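Local atomic coordinates of pyridoxal 5'-phosphate synthase subunit PdxT (Thermus thermophilus, PDB entry 2YWD), a protein that probably hydrolyses glutamine to glutamate and ammonia, and passes the ammonia to the partner subunit PdxS for the synthesis of pyridoxal 5'-phosphate. Residues 171-176 against 180-185. Sequence-based numbering, arbitrary orientation.
Sequences FHPELT and RLHRYF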
ATOM      1  N   PHE A 171       0.952   8.155   1.813  1.00 11.71           N
ATOM      2  CA  PHE A 171       2.298   8.708   1.653  1.00 12.15           C
ATOM      3  C   PHE A 171       3.308   7.629   1.246  1.00 11.60           C
ATOM      4  O   PHE A 171       2.994   6.439   1.249  1.00 10.97           O
ATOM      5  CB  PHE A 171       2.751   9.399   2.945  1.00 11.54           C
ATOM      6  CG  PHE A 171       2.749   8.505   4.151  1.00 12.14           C
ATOM      7  CD1 PHE A 171       3.881   7.776   4.496  1.00 11.69           C
ATOM      8  CD2 PHE A 171       1.612   8.398   4.950  1.00 11.62           C
ATOM      9  CE1 PHE A 171       3.885   6.952   5.618  1.00 12.69           C
ATOM     10  CE2 PHE A 171       1.603   7.578   6.077  1.00 11.83           C
ATOM     11  CZ  PHE A 171       2.743   6.853   6.412  1.00 12.54           C
ATOM     12  N   HIS A 172       4.523   8.057   0.907  1.00 11.56           N
ATOM     13  CA  HIS A 172       5.573   7.155   0.439  1.00 10.24           C
ATOM     14  C   HIS A 172       6.705   6.895   1.430  1.00 11.31           C
ATOM     15  O   HIS A 172       7.705   7.616   1.443  1.00 11.95           O
ATOM     16  CB  HIS A 172       6.188   7.721  -0.843  1.00 11.79           C
ATOM     17  CG  HIS A 172       5.220   7.862  -1.974  1.00 13.84           C
ATOM     18  ND1 HIS A 172       5.008   6.864  -2.899  1.00 15.51           N
ATOM     19  CD2 HIS A 172       4.415   8.889  -2.335  1.00 16.37           C
ATOM     20  CE1 HIS A 172       4.115   7.272  -3.785  1.00 17.79           C
ATOM     21  NE2 HIS A 172       3.739   8.498  -3.466  1.00 15.21           N
ATOM     22  N   PRO A 173       6.575   5.854   2.262  1.00 10.97           N
ATOM     23  CA  PRO A 173       7.654   5.585   3.217  1.00 12.10           C
ATOM     24  C   PRO A 173       8.944   5.197   2.499  1.00 12.47           C
ATOM     25  O   PRO A 173      10.041   5.396   3.025  1.00 13.56           O
ATOM     26  CB  PRO A 173       7.094   4.440   4.057  1.00 10.59           C
ATOM     27  CG  PRO A 173       6.213   3.711   3.082  1.00 11.27           C
ATOM     28  CD  PRO A 173       5.501   4.852   2.379  1.00 12.28           C
ATOM     29  N   GLU A 174       8.804   4.652   1.292  1.00 13.44           N
ATOM     30  CA  GLU A 174       9.957   4.227   0.502  1.00 14.57           C
ATOM     31  C   GLU A 174      10.723   5.416  -0.072  1.00 14.82           C
ATOM     32  O   GLU A 174      11.795   5.245  -0.658  1.00 15.95           O
ATOM     33  CB  GLU A 174       9.525   3.296  -0.641  1.00 13.19           C
ATOM     34  CG  GLU A 174       8.902   4.004  -1.846  1.00 13.69           C
ATOM     35  CD  GLU A 174       7.459   4.427  -1.636  1.00 16.28           C
ATOM     36  OE1 GLU A 174       6.958   4.346  -0.492  1.00 15.63           O
ATOM     37  OE2 GLU A 174       6.822   4.846  -2.629  1.00 17.33           O
ATOM     38  N   LEU A 175      10.176   6.618   0.082  1.00 14.15           N
ATOM     39  CA  LEU A 175      10.856   7.806  -0.418  1.00 14.58           C
ATOM     40  C   LEU A 175      11.676   8.468   0.679  1.00 16.02           C
ATOM     41  O   LEU A 175      12.082   9.630   0.564  1.00 15.55           O
ATOM     42  CB  LEU A 175       9.858   8.795  -1.028  1.00 15.99           C
ATOM     43  CG  LEU A 175       9.290   8.320  -2.371  1.00 17.07           C
ATOM     44  CD1 LEU A 175       8.423   9.408  -2.985  1.00 16.48           C
ATOM     45  CD2 LEU A 175      10.441   7.964  -3.316  1.00 18.58           C
ATOM     46  N   THR A 176      11.911   7.709   1.745  1.00 14.66           N
ATOM     47  CA  THR A 176      12.724   8.152   2.870  1.00 16.19           C
ATOM     48  C   THR A 176      13.702   7.002   3.074  1.00 17.71           C
ATOM     49  O   THR A 176      13.545   5.940   2.470  1.00 16.22           O
ATOM     50  CB  THR A 176      11.909   8.311   4.176  1.00 16.99           C
ATOM     51  OG1 THR A 176      11.578   7.015   4.695  1.00 14.18           O
ATOM     52  CG2 THR A 176      10.627   9.094   3.921  1.00 15.31           C
ATOM     53  N   ARG A 180      11.642   1.754   9.235  1.00 16.06           N
ATOM     54  CA  ARG A 180      10.780   1.335  10.335  1.00 15.47           C
ATOM     55  C   ARG A 180       9.333   0.999   9.987  1.00 15.14           C
ATOM     56  O   ARG A 180       8.736   0.131  10.623  1.00 13.29           O
ATOM     57  CB  ARG A 180      10.815   2.377  11.450  1.00 17.27           C
ATOM     58  CG  ARG A 180      12.138   2.405  12.209  1.00 17.54           C
ATOM     59  CD  ARG A 180      12.067   3.430  13.317  1.00 19.88           C
ATOM     60  NE  ARG A 180      11.789   4.747  12.763  1.00 23.21           N
ATOM     61  CZ  ARG A 180      11.080   5.683  13.380  1.00 24.89           C
ATOM     62  NH1 ARG A 180      10.569   5.450  14.584  1.00 25.22           N
ATOM     63  NH2 ARG A 180      10.884   6.853  12.789  1.00 25.13           N
ATOM     64  N   LEU A 181       8.754   1.682   9.003  1.00 12.94           N
ATOM     65  CA  LEU A 181       7.382   1.365   8.631  1.00 13.16           C
ATOM     66  C   LEU A 181       7.380   0.048   7.854  1.00 12.28           C
ATOM     67  O   LEU A 181       6.447  -0.749   7.968  1.00 13.20           O
ATOM     68  CB  LEU A 181       6.760   2.499   7.802  1.00 13.57           C
ATOM     69  CG  LEU A 181       5.262   2.364   7.487  1.00 16.80           C
ATOM     70  CD1 LEU A 181       4.484   1.931   8.737  1.00 16.92           C
ATOM     71  CD2 LEU A 181       4.734   3.703   6.957  1.00 16.80           C
ATOM     72  N   HIS A 182       8.430  -0.191   7.071  1.00 12.38           N
ATOM     73  CA  HIS A 182       8.526  -1.443   6.326  1.00 11.35           C
ATOM     74  C   HIS A 182       8.705  -2.601   7.305  1.00 11.63           C
ATOM     75  O   HIS A 182       8.108  -3.667   7.137  1.00 11.38           O
ATOM     76  CB  HIS A 182       9.702  -1.413   5.344  1.00 12.13           C
ATOM     77  CG  HIS A 182       9.422  -0.652   4.085  1.00 14.03           C
ATOM     78  ND1 HIS A 182       9.370   0.724   4.041  1.00 14.83           N
ATOM     79  CD2 HIS A 182       9.168  -1.080   2.825  1.00 14.26           C
ATOM     80  CE1 HIS A 182       9.097   1.113   2.808  1.00 16.60           C
ATOM     81  NE2 HIS A 182       8.970   0.038   2.051  1.00 15.28           N
ATOM     82  N   ARG A 183       9.529  -2.395   8.329  1.00 12.48           N
ATOM     83  CA  ARG A 183       9.754  -3.442   9.328  1.00 13.75           C
ATOM     84  C   ARG A 183       8.449  -3.724  10.073  1.00 14.00           C
ATOM     85  O   ARG A 183       8.122  -4.877  10.362  1.00 14.08           O
ATOM     86  CB  ARG A 183      10.854  -3.022  10.315  1.00 13.88           C
ATOM     87  CG  ARG A 183      11.051  -3.993  11.489  1.00 14.65           C
ATOM     88  CD  ARG A 183      11.392  -5.402  11.013  1.00 16.43           C
ATOM     89  NE  ARG A 183      12.766  -5.516  10.529  1.00 14.43           N
ATOM     90  CZ  ARG A 183      13.246  -6.579   9.889  1.00 14.11           C
ATOM     91  NH1 ARG A 183      12.461  -7.621   9.648  1.00 12.05           N
ATOM     92  NH2 ARG A 183      14.516  -6.612   9.511  1.00 14.63           N
ATOM     93  N   TYR A 184       7.703  -2.666  10.382  1.00 14.33           N
ATOM     94  CA  TYR A 184       6.419  -2.806  11.070  1.00 14.10           C
ATOM     95  C   TYR A 184       5.538  -3.747  10.245  1.00 14.67           C
ATOM     96  O   TYR A 184       4.873  -4.637  10.785  1.00 14.45           O
ATOM     97  CB  TYR A 184       5.745  -1.436  11.197  1.00 14.51           C
ATOM     98  CG  TYR A 184       4.333  -1.478  11.738  1.00 16.78           C
ATOM     99  CD1 TYR A 184       4.090  -1.628  13.104  1.00 18.87           C
ATOM    100  CD2 TYR A 184       3.238  -1.387  10.881  1.00 16.99           C
ATOM    101  CE1 TYR A 184       2.784  -1.688  13.602  1.00 22.18           C
ATOM    102  CE2 TYR A 184       1.936  -1.449  11.365  1.00 19.58           C
ATOM    103  CZ  TYR A 184       1.714  -1.599  12.726  1.00 21.57           C
ATOM    104  OH  TYR A 184       0.424  -1.661  13.206  1.00 22.24           O
ATOM    105  N   PHE A 185       5.544  -3.544   8.930  1.00 13.24           N
ATOM    106  CA  PHE A 185       4.760  -4.373   8.019  1.00 13.72           C
ATOM    107  C   PHE A 185       5.243  -5.824   8.012  1.00 14.40           C
ATOM    108  O   PHE A 185       4.436  -6.757   8.090  1.00 15.04           O
ATOM    109  CB  PHE A 185       4.814  -3.800   6.594  1.00 11.89           C
ATOM    110  CG  PHE A 185       4.189  -4.697   5.555  1.00 13.16           C
ATOM    111  CD1 PHE A 185       2.878  -5.144   5.696  1.00 12.25           C
ATOM    112  CD2 PHE A 185       4.920  -5.108   4.443  1.00  9.84           C
ATOM    113  CE1 PHE A 185       2.301  -5.990   4.745  1.00 11.76           C
ATOM    114  CE2 PHE A 185       4.354  -5.955   3.484  1.00 12.68           C
ATOM    115  CZ  PHE A 185       3.041  -6.396   3.637  1.00 11.34           C
TER
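L181 and H182, in the first turn of the C-terminal helix 180-189, pack against F171, P173 and E174 of the loop that carries the predicted charge-relay residues H172 and E174 of this class I glutamine amidotransferase. The apolar part centres on one methyl group. With chi1 at -173°, L181 CG stands across from the backbone N and beside the carbonyl carbon, and from there CD2 reaches F171 CE1 (3.6 Å) and P173 CB (3.8 Å). Leucine suits the place because one branch can serve both an aromatic ring and a proline ring; F78 of strand 76-80 touches P173 and L181 as well. Proline offers a compact apolar surface, CB to L181 and CG to H182 CE1 at 3.9 Å. The backbone N of E174 sits at the imidazole edge of H182, near the ring plane. No hydrogen bond joins the two segments. Histidine can turn carbon CE1 to the loop while NE2 is hydrogen-bonded to H17 ND1 of helix 14-22.

Polar bonds within 171-176 shape the loop. P173 O accepts from both the backbone N and OG1 of T176, whose short side chain brings a hydroxyl back to that carbonyl. H172, which touches the predicted nucleophile C81, is probably held in orientation by E174, whose side chain bends at chi2 (-78°). H172 ND1 donates to E174 OE2 at 2.7 Å; OE2 lies nearly in the imidazole plane and is met on its syn side, but about 28° out of the carboxylate plane.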